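Local coordinates for periplasmic binding protein (Mycobacterium smegmatis, PDB 4MDY) that probably binds an iron-containing solute outside the membrane and delivers it to an ABC transporter, as a lipoprotein of the solute-binding protein 8 family, at residues A[159-164]-A[281-286]; A[167-172]-A[289-294]. One frame throughout, in Å; residues are numbered along the deposited sequence. Where two conformers were deposited one is given.

Interaction 1: A[159-164]-A[281-286]; sequences DDRFTT and VVADQL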
ATOM      1  N   ASP A 159      -8.929  -0.719 -11.087  1.00 20.53           N
ATOM      2  CA  ASP A 159      -9.309   0.524 -11.761  1.00 22.01           C
ATOM      3  C   ASP A 159     -10.822   0.576 -11.981  1.00 22.62           C
ATOM      4  O   ASP A 159     -11.468   1.597 -11.702  1.00 22.26           O
ATOM      5  CB  ASP A 159      -8.581   0.663 -13.107  1.00 24.68           C
ATOM      6  CG  ASP A 159      -7.105   1.012 -12.952  1.00 28.87           C
ATOM      7  OD1 ASP A 159      -6.694   1.461 -11.858  1.00 30.51           O
ATOM      8  OD2 ASP A 159      -6.347   0.842 -13.935  1.00 30.61           O
ATOM      9  N   ASP A 160     -11.378  -0.532 -12.465  1.00 23.57           N
ATOM     10  CA  ASP A 160     -12.817  -0.640 -12.717  1.00 26.05           C
ATOM     11  C   ASP A 160     -13.658  -0.497 -11.450  1.00 23.90           C
ATOM     12  O   ASP A 160     -14.719   0.116 -11.488  1.00 25.32           O
ATOM     13  CB  ASP A 160     -13.154  -1.969 -13.404  1.00 29.19           C
ATOM     14  CG  ASP A 160     -12.650  -2.037 -14.843  1.00 30.78           C
ATOM     15  OD1 ASP A 160     -12.255  -0.995 -15.414  1.00 37.77           O
ATOM     16  OD2 ASP A 160     -12.649  -3.150 -15.407  1.00 35.31           O
ATOM     17  N   ARG A 161     -13.202  -1.067 -10.340  1.00 21.29           N
ATOM     18  CA  ARG A 161     -13.892  -0.875  -9.053  1.00 22.76           C
ATOM     19  C   ARG A 161     -14.031   0.605  -8.696  1.00 21.36           C
ATOM     20  O   ARG A 161     -15.116   1.055  -8.334  1.00 23.90           O
ATOM     21  CB  ARG A 161     -13.178  -1.607  -7.911  1.00 23.84           C
ATOM     22  CG  ARG A 161     -13.297  -3.127  -7.931  1.00 28.19           C
ATOM     23  CD  ARG A 161     -14.733  -3.630  -7.826  1.00 31.83           C
ATOM     24  NE  ARG A 161     -15.430  -3.144  -6.629  1.00 36.96           N
ATOM     25  CZ  ARG A 161     -15.293  -3.648  -5.401  1.00 40.32           C
ATOM     26  NH1 ARG A 161     -14.475  -4.671  -5.158  1.00 41.83           N
ATOM     27  NH2 ARG A 161     -15.985  -3.116  -4.400  1.00 39.08           N
ATOM     28  N   PHE A 162     -12.944   1.368  -8.804  1.00 20.28           N
ATOM     29  CA  PHE A 162     -12.989   2.799  -8.484  1.00 22.77           C
ATOM     30  C   PHE A 162     -13.823   3.607  -9.490  1.00 24.91           C
ATOM     31  O   PHE A 162     -14.540   4.529  -9.099  1.00 25.50           O
ATOM     32  CB  PHE A 162     -11.574   3.368  -8.336  1.00 24.24           C
ATOM     33  CG  PHE A 162     -10.809   2.770  -7.186  1.00 25.38           C
ATOM     34  CD1 PHE A 162     -11.356   2.755  -5.901  1.00 27.32           C
ATOM     35  CD2 PHE A 162      -9.558   2.211  -7.377  1.00 25.54           C
ATOM     36  CE1 PHE A 162     -10.665   2.196  -4.835  1.00 26.82           C
ATOM     37  CE2 PHE A 162      -8.863   1.657  -6.314  1.00 27.05           C
ATOM     38  CZ  PHE A 162      -9.416   1.646  -5.043  1.00 25.67           C
ATOM     39  N   THR A 163     -13.735   3.249 -10.770  1.00 25.92           N
ATOM     40  CA  THR A 163     -14.597   3.833 -11.811  1.00 28.56           C
ATOM     41  C   THR A 163     -16.075   3.616 -11.475  1.00 27.86           C
ATOM     42  O   THR A 163     -16.896   4.508 -11.660  1.00 31.13           O
ATOM     43  CB  THR A 163     -14.297   3.218 -13.196  1.00 31.82           C
ATOM     44  OG1 THR A 163     -13.064   3.751 -13.697  1.00 32.95           O
ATOM     45  CG2 THR A 163     -15.411   3.522 -14.209  1.00 35.73           C
ATOM     46  N   THR A 164     -16.398   2.427 -10.981  1.00 25.94           N
ATOM     47  CA  THR A 164     -17.766   2.087 -10.613  1.00 27.00           C
ATOM     48  C   THR A 164     -18.234   2.893  -9.393  1.00 27.05           C
ATOM     49  O   THR A 164     -19.405   3.265  -9.315  1.00 26.71           O
ATOM     50  CB  THR A 164     -17.910   0.575 -10.347  1.00 28.42           C
ATOM     51  OG1 THR A 164     -17.678  -0.141 -11.564  1.00 31.88           O
ATOM     52  CG2 THR A 164     -19.295   0.228  -9.839  1.00 30.23           C
ATOM     53  N   VAL A 281     -10.882  -3.824  -0.941  1.00 18.66           N
ATOM     54  CA  VAL A 281     -11.401  -3.520   0.405  1.00 18.46           C
ATOM     55  C   VAL A 281     -11.682  -2.018   0.561  1.00 17.79           C
ATOM     56  O   VAL A 281     -12.683  -1.624   1.166  1.00 18.85           O
ATOM     57  CB  VAL A 281     -10.430  -3.993   1.509  1.00 19.81           C
ATOM     58  CG1 VAL A 281     -10.884  -3.515   2.885  1.00 20.57           C
ATOM     59  CG2 VAL A 281     -10.297  -5.507   1.481  1.00 22.61           C
ATOM     60  N   VAL A 282     -10.803  -1.187  -0.000  1.00 18.83           N
ATOM     61  CA  VAL A 282     -10.992   0.263   0.007  1.00 17.57           C
ATOM     62  C   VAL A 282     -12.238   0.627  -0.801  1.00 18.39           C
ATOM     63  O   VAL A 282     -13.049   1.441  -0.354  1.00 17.97           O
ATOM     64  CB  VAL A 282      -9.749   1.009  -0.537  1.00 17.60           C
ATOM     65  CG1 VAL A 282      -9.980   2.515  -0.574  1.00 17.10           C
ATOM     66  CG2 VAL A 282      -8.505   0.671   0.285  1.00 18.56           C
ATOM     67  N   ALA A 283     -12.403   0.013  -1.973  1.00 20.33           N
ATOM     68  CA  ALA A 283     -13.569   0.291  -2.819  1.00 20.55           C
ATOM     69  C   ALA A 283     -14.878  -0.166  -2.152  1.00 21.55           C
ATOM     70  O   ALA A 283     -15.934   0.409  -2.403  1.00 24.22           O
ATOM     71  CB  ALA A 283     -13.409  -0.346  -4.192  1.00 21.78           C
ATOM     72  N   ASP A 284     -14.808  -1.186  -1.301  1.00 22.06           N
ATOM     73  CA  ASP A 284     -15.986  -1.637  -0.553  1.00 23.51           C
ATOM     74  C   ASP A 284     -16.322  -0.694   0.593  1.00 22.46           C
ATOM     75  O   ASP A 284     -17.468  -0.260   0.723  1.00 23.20           O
ATOM     76  CB  ASP A 284     -15.784  -3.044   0.019  1.00 26.63           C
ATOM     77  CG  ASP A 284     -16.091  -4.138  -0.978  1.00 31.68           C
ATOM     78  OD1 ASP A 284     -16.775  -3.867  -1.988  1.00 37.84           O
ATOM     79  OD2 ASP A 284     -15.655  -5.281  -0.746  1.00 38.21           O
ATOM     80  N   GLN A 285     -15.327  -0.389   1.425  1.00 21.60           N
ATOM     81  CA  GLN A 285     -15.586   0.212   2.743  1.00 22.01           C
ATOM     82  C   GLN A 285     -15.525   1.743   2.791  1.00 19.68           C
ATOM     83  O   GLN A 285     -16.196   2.362   3.622  1.00 20.07           O
ATOM     84  CB  GLN A 285     -14.634  -0.372   3.787  1.00 24.12           C
ATOM     85  CG  GLN A 285     -14.772  -1.878   3.953  1.00 29.01           C
ATOM     86  CD  GLN A 285     -14.007  -2.433   5.148  1.00 32.92           C
ATOM     87  OE1 GLN A 285     -13.655  -1.704   6.079  1.00 34.98           O
ATOM     88  NE2 GLN A 285     -13.766  -3.746   5.135  1.00 34.46           N
ATOM     89  N   LEU A 286     -14.725   2.360   1.926  1.00 17.82           N
ATOM     90  CA  LEU A 286     -14.585   3.817   1.963  1.00 17.78           C
ATOM     91  C   LEU A 286     -15.785   4.567   1.386  1.00 18.55           C
ATOM     92  O   LEU A 286     -16.183   5.585   1.954  1.00 19.15           O
ATOM     93  CB  LEU A 286     -13.285   4.283   1.283  1.00 16.42           C
ATOM     94  CG  LEU A 286     -12.969   5.790   1.377  1.00 18.00           C
ATOM     95  CD1 LEU A 286     -12.980   6.303   2.813  1.00 18.84           C
ATOM     96  CD2 LEU A 286     -11.632   6.093   0.721  1.00 19.72           C
TER

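Interaction 2: A[167-172]-A[289-294]; sequences TDHPQF and ELARVL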
ATOM      1  N   THR A 167     -19.439   6.184 -10.617  1.00 29.38           N
ATOM      2  CA  THR A 167     -20.781   6.010 -11.179  1.00 28.58           C
ATOM      3  C   THR A 167     -21.865   5.886 -10.101  1.00 26.03           C
ATOM      4  O   THR A 167     -22.943   6.467 -10.223  1.00 29.54           O
ATOM      5  CB  THR A 167     -20.816   4.751 -12.069  1.00 30.56           C
ATOM      6  OG1 THR A 167     -19.860   4.897 -13.129  1.00 32.01           O
ATOM      7  CG2 THR A 167     -22.214   4.514 -12.655  1.00 32.03           C
ATOM      8  N   ASP A 168     -21.573   5.119  -9.053  0.50 25.66           N
ATOM      9  CA  ASP A 168     -22.516   4.906  -7.954  0.50 20.85           C
ATOM     10  C   ASP A 168     -22.708   6.148  -7.063  0.50 25.72           C
ATOM     11  O   ASP A 168     -23.720   6.260  -6.369  0.50 27.46           O
ATOM     12  CB  ASP A 168     -22.051   3.736  -7.081  0.50 28.08           C
ATOM     13  CG  ASP A 168     -22.141   2.390  -7.789  0.50 28.59           C
ATOM     14  OD1 ASP A 168     -22.622   2.327  -8.940  0.50 28.36           O
ATOM     15  OD2 ASP A 168     -21.723   1.385  -7.179  0.50 30.13           O
ATOM     16  N   HIS A 169     -21.741   7.066  -7.077  1.00 26.91           N
ATOM     17  CA  HIS A 169     -21.767   8.252  -6.200  1.00 24.76           C
ATOM     18  C   HIS A 169     -21.409   9.534  -6.938  1.00 25.59           C
ATOM     19  O   HIS A 169     -20.349  10.116  -6.684  1.00 24.08           O
ATOM     20  CB  HIS A 169     -20.761   8.090  -5.053  1.00 23.19           C
ATOM     21  CG  HIS A 169     -21.010   6.898  -4.188  1.00 23.77           C
ATOM     22  ND1 HIS A 169     -20.492   5.652  -4.461  1.00 27.07           N
ATOM     23  CD2 HIS A 169     -21.722   6.770  -3.045  1.00 25.39           C
ATOM     24  CE1 HIS A 169     -20.876   4.806  -3.519  1.00 25.17           C
ATOM     25  NE2 HIS A 169     -21.620   5.460  -2.649  1.00 25.83           N
ATOM     26  N   PRO A 170     -22.296  10.014  -7.825  1.00 27.28           N
ATOM     27  CA  PRO A 170     -21.999  11.268  -8.526  1.00 30.64           C
ATOM     28  C   PRO A 170     -21.866  12.503  -7.608  1.00 30.16           C
ATOM     29  O   PRO A 170     -21.315  13.518  -8.029  1.00 32.75           O
ATOM     30  CB  PRO A 170     -23.186  11.425  -9.487  1.00 31.96           C
ATOM     31  CG  PRO A 170     -24.293  10.657  -8.855  1.00 30.64           C
ATOM     32  CD  PRO A 170     -23.631   9.491  -8.170  1.00 28.46           C
ATOM     33  N   GLN A 171     -22.369  12.402  -6.381  0.50 29.44           N
ATOM     34  CA  GLN A 171     -22.234  13.470  -5.392  0.50 31.71           C
ATOM     35  C   GLN A 171     -20.782  13.748  -4.980  0.50 29.90           C
ATOM     36  O   GLN A 171     -20.486  14.827  -4.470  0.50 31.28           O
ATOM     37  CB  GLN A 171     -23.055  13.136  -4.145  0.50 34.96           C
ATOM     38  CG  GLN A 171     -22.560  11.917  -3.382  0.50 37.41           C
ATOM     39  CD  GLN A 171     -23.279  10.635  -3.766  0.50 35.46           C
ATOM     40  OE1 GLN A 171     -23.757  10.491  -4.894  0.50 30.51           O
ATOM     41  NE2 GLN A 171     -23.357   9.696  -2.830  0.50 32.45           N
ATOM     42  N   PHE A 172     -19.882  12.787  -5.195  1.00 27.01           N
ATOM     43  CA  PHE A 172     -18.462  12.977  -4.851  1.00 25.18           C
ATOM     44  C   PHE A 172     -17.778  14.003  -5.759  1.00 26.21           C
ATOM     45  O   PHE A 172     -16.771  14.603  -5.372  1.00 26.78           O
ATOM     46  CB  PHE A 172     -17.654  11.671  -4.943  1.00 22.57           C
ATOM     47  CG  PHE A 172     -18.063  10.596  -3.975  1.00 21.12           C
ATOM     48  CD1 PHE A 172     -18.951  10.832  -2.928  1.00 22.37           C
ATOM     49  CD2 PHE A 172     -17.499   9.331  -4.091  1.00 20.91           C
ATOM     50  CE1 PHE A 172     -19.293   9.818  -2.050  1.00 22.62           C
ATOM     51  CE2 PHE A 172     -17.831   8.316  -3.211  1.00 21.46           C
ATOM     52  CZ  PHE A 172     -18.732   8.559  -2.192  1.00 23.53           C
ATOM     53  N   GLU A 289     -18.547   5.489   3.803  1.00 24.39           N
ATOM     54  CA  GLU A 289     -18.118   6.521   4.753  1.00 24.28           C
ATOM     55  C   GLU A 289     -18.137   7.892   4.083  1.00 22.80           C
ATOM     56  O   GLU A 289     -18.585   8.879   4.670  1.00 21.53           O
ATOM     57  CB  GLU A 289     -16.715   6.234   5.291  1.00 28.20           C
ATOM     58  CG  GLU A 289     -16.558   4.913   6.031  1.00 33.51           C
ATOM     59  CD  GLU A 289     -17.226   4.883   7.397  1.00 43.93           C
ATOM     60  OE1 GLU A 289     -17.244   5.913   8.107  1.00 51.68           O
ATOM     61  OE2 GLU A 289     -17.725   3.804   7.777  1.00 53.78           O
ATOM     62  N   LEU A 290     -17.651   7.952   2.847  1.00 21.62           N
ATOM     63  CA  LEU A 290     -17.718   9.192   2.074  1.00 22.01           C
ATOM     64  C   LEU A 290     -19.159   9.639   1.852  1.00 23.52           C
ATOM     65  O   LEU A 290     -19.469  10.830   1.948  1.00 25.36           O
ATOM     66  CB  LEU A 290     -17.012   9.029   0.721  1.00 20.69           C
ATOM     67  CG  LEU A 290     -15.501   8.796   0.782  1.00 20.11           C
ATOM     68  CD1 LEU A 290     -14.980   8.348  -0.575  1.00 19.07           C
ATOM     69  CD2 LEU A 290     -14.763  10.038   1.254  1.00 21.74           C
ATOM     70  N   ALA A 291     -20.035   8.686   1.555  1.00 23.78           N
ATOM     71  CA  ALA A 291     -21.443   8.995   1.268  1.00 24.18           C
ATOM     72  C   ALA A 291     -22.152   9.519   2.513  1.00 24.04           C
ATOM     73  O   ALA A 291     -23.010  10.397   2.420  1.00 24.28           O
ATOM     74  CB  ALA A 291     -22.158   7.764   0.731  1.00 23.23           C
ATOM     75  N   ARG A 292     -21.778   8.972   3.669  1.00 24.89           N
ATOM     76  CA  ARG A 292     -22.303   9.408   4.962  1.00 28.35           C
ATOM     77  C   ARG A 292     -22.037  10.884   5.260  1.00 28.81           C
ATOM     78  O   ARG A 292     -22.889  11.565   5.836  1.00 34.56           O
ATOM     79  CB  ARG A 292     -21.730   8.540   6.092  1.00 32.53           C
ATOM     80  CG  ARG A 292     -22.379   8.765   7.452  1.00 38.17           C
ATOM     81  CD  ARG A 292     -21.708   7.944   8.544  1.00 44.83           C
ATOM     82  NE  ARG A 292     -21.750   6.513   8.244  1.00 55.77           N
ATOM     83  CZ  ARG A 292     -21.008   5.576   8.839  1.00 66.03           C
ATOM     84  NH1 ARG A 292     -20.135   5.891   9.797  1.00 71.09           N
ATOM     85  NH2 ARG A 292     -21.140   4.305   8.468  1.00 72.28           N
ATOM     86  N   VAL A 293     -20.861  11.380   4.875  1.00 24.43           N
ATOM     87  CA  VAL A 293     -20.481  12.762   5.182  1.00 27.93           C
ATOM     88  C   VAL A 293     -20.707  13.728   4.011  1.00 27.94           C
ATOM     89  O   VAL A 293     -20.949  14.913   4.232  1.00 32.37           O
ATOM     90  CB  VAL A 293     -19.023  12.865   5.702  1.00 29.40           C
ATOM     91  CG1 VAL A 293     -18.812  11.945   6.900  1.00 30.34           C
ATOM     92  CG2 VAL A 293     -18.008  12.557   4.619  1.00 27.96           C
ATOM     93  N   LEU A 294     -20.645  13.227   2.779  1.00 26.73           N
ATOM     94  CA  LEU A 294     -20.826  14.072   1.602  1.00 28.78           C
ATOM     95  C   LEU A 294     -22.256  14.065   1.064  1.00 35.28           C
ATOM     96  O   LEU A 294     -22.672  15.024   0.419  1.00 45.08           O
ATOM     97  CB  LEU A 294     -19.860  13.663   0.489  1.00 29.10           C
ATOM     98  CG  LEU A 294     -18.369  13.834   0.799  1.00 29.92           C
ATOM     99  CD1 LEU A 294     -17.537  13.294  -0.350  1.00 29.51           C
ATOM    100  CD2 LEU A 294     -18.016  15.290   1.071  1.00 30.83           C
TER

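Interaction 1: A[159-164]-A[281-286]
Ala-283 sits between Arg-161 and Phe-162, its methyl group turned toward helix 148-168. Arg-161 keeps CG beside its backbone N (chi1 -72°) and bends again at chi2 and chi3, a folded course that carries the guanidinium across the methyl group to the neighbouring residue, Asp-284. One guanidinium face thus lies against Ala-283, whose CB is 3.8 Å from Arg-161 NH2, toward the rim of the group. Arg-161 NH2 also donates to Asp-284 OD1 over 2.6 Å, a short salt bridge with a bent N-H...O angle of 144°. Asp-284 OD1 lies near the guanidinium plane, whereas the nitrogen reaches it from above the carboxylate plane.

Phe-162 leaves the backbone to one side, but its ring extends to the helix 279-294 surface. Phe-162 CE1 comes within 3.8 Å of Ala-283 CB, and Val-282 CG1 stands at the ring edge, 4.3 Å from the same CE1. Tyr-279 meets the ring edge-to-face.

Segments 159-164 and 281-286 run nearly parallel (17°), their axes approaching to 9.7 Å. As in relatives, helix 148-168 is probably the long connection between two lobes, here packed alongside the C-terminal helix. The ion pair's single, bent bond implies charge attraction without bidentate control of the carboxylate's rotation.

Interaction 2: A[167-172]-A[289-294]
Apolar packing centres on Phe-172, whose ring reaches Leu-290, Ala-291 and Leu-294. With CG beside its backbone N (chi1 -64°), the side chain leaves to one side of the 3-10 turn 170-172, and its ring then reaches helix 279-294. Phe-172 CZ lies 3.4 Å from Leu-290 CB, a close approach in which the two side chains cross at about a right angle. One turn later, Leu-294 CD1 comes to 3.8 Å from Phe-172 CD1, again with the side chains crossing at about a right angle. Between these leucines the backbone N of Ala-291 lies near the ring plane, at the edge, 3.9 Å from Phe-172 CE1. His-169 CB covers one face of the same ring over its centre, 3.4 Å above the plane.

In the fold, this is where the end of helix 148-168 turns toward strand 176-181 while the C-terminal helix covers the parallel sheet: Leu-290 also touches Val-229, Ile-231 and Ile-261, and Leu-206 meets Phe-172 and both leucines.

A polar side chain meets Ala-291 at its methyl group. His-169 places CD2 3.9 Å from Ala-291 CB, while its ND1 is hydrogen-bonded to the Val-165 carbonyl.

Interactions 1 and 2 lie about 12 Å apart, centre to centre, and follow one another along helices 148-168 and 279-294. Both partners advance by eight residues, in keeping with the shared N-to-C direction of the helices in interaction 1. There, helix meets helix; at 167-172, helix 148-168 ends and the partner of helix 279-294 becomes a loop and 3-10 turn. The character changes too, from a seam bordered by a salt bridge to packing around one aromatic ring. Interaction 1 is centred about 15 Å from the centre of the chain and interaction 2 about 23 Å, on the same side. As in relatives, the solute is probably held in the cleft between two lobes.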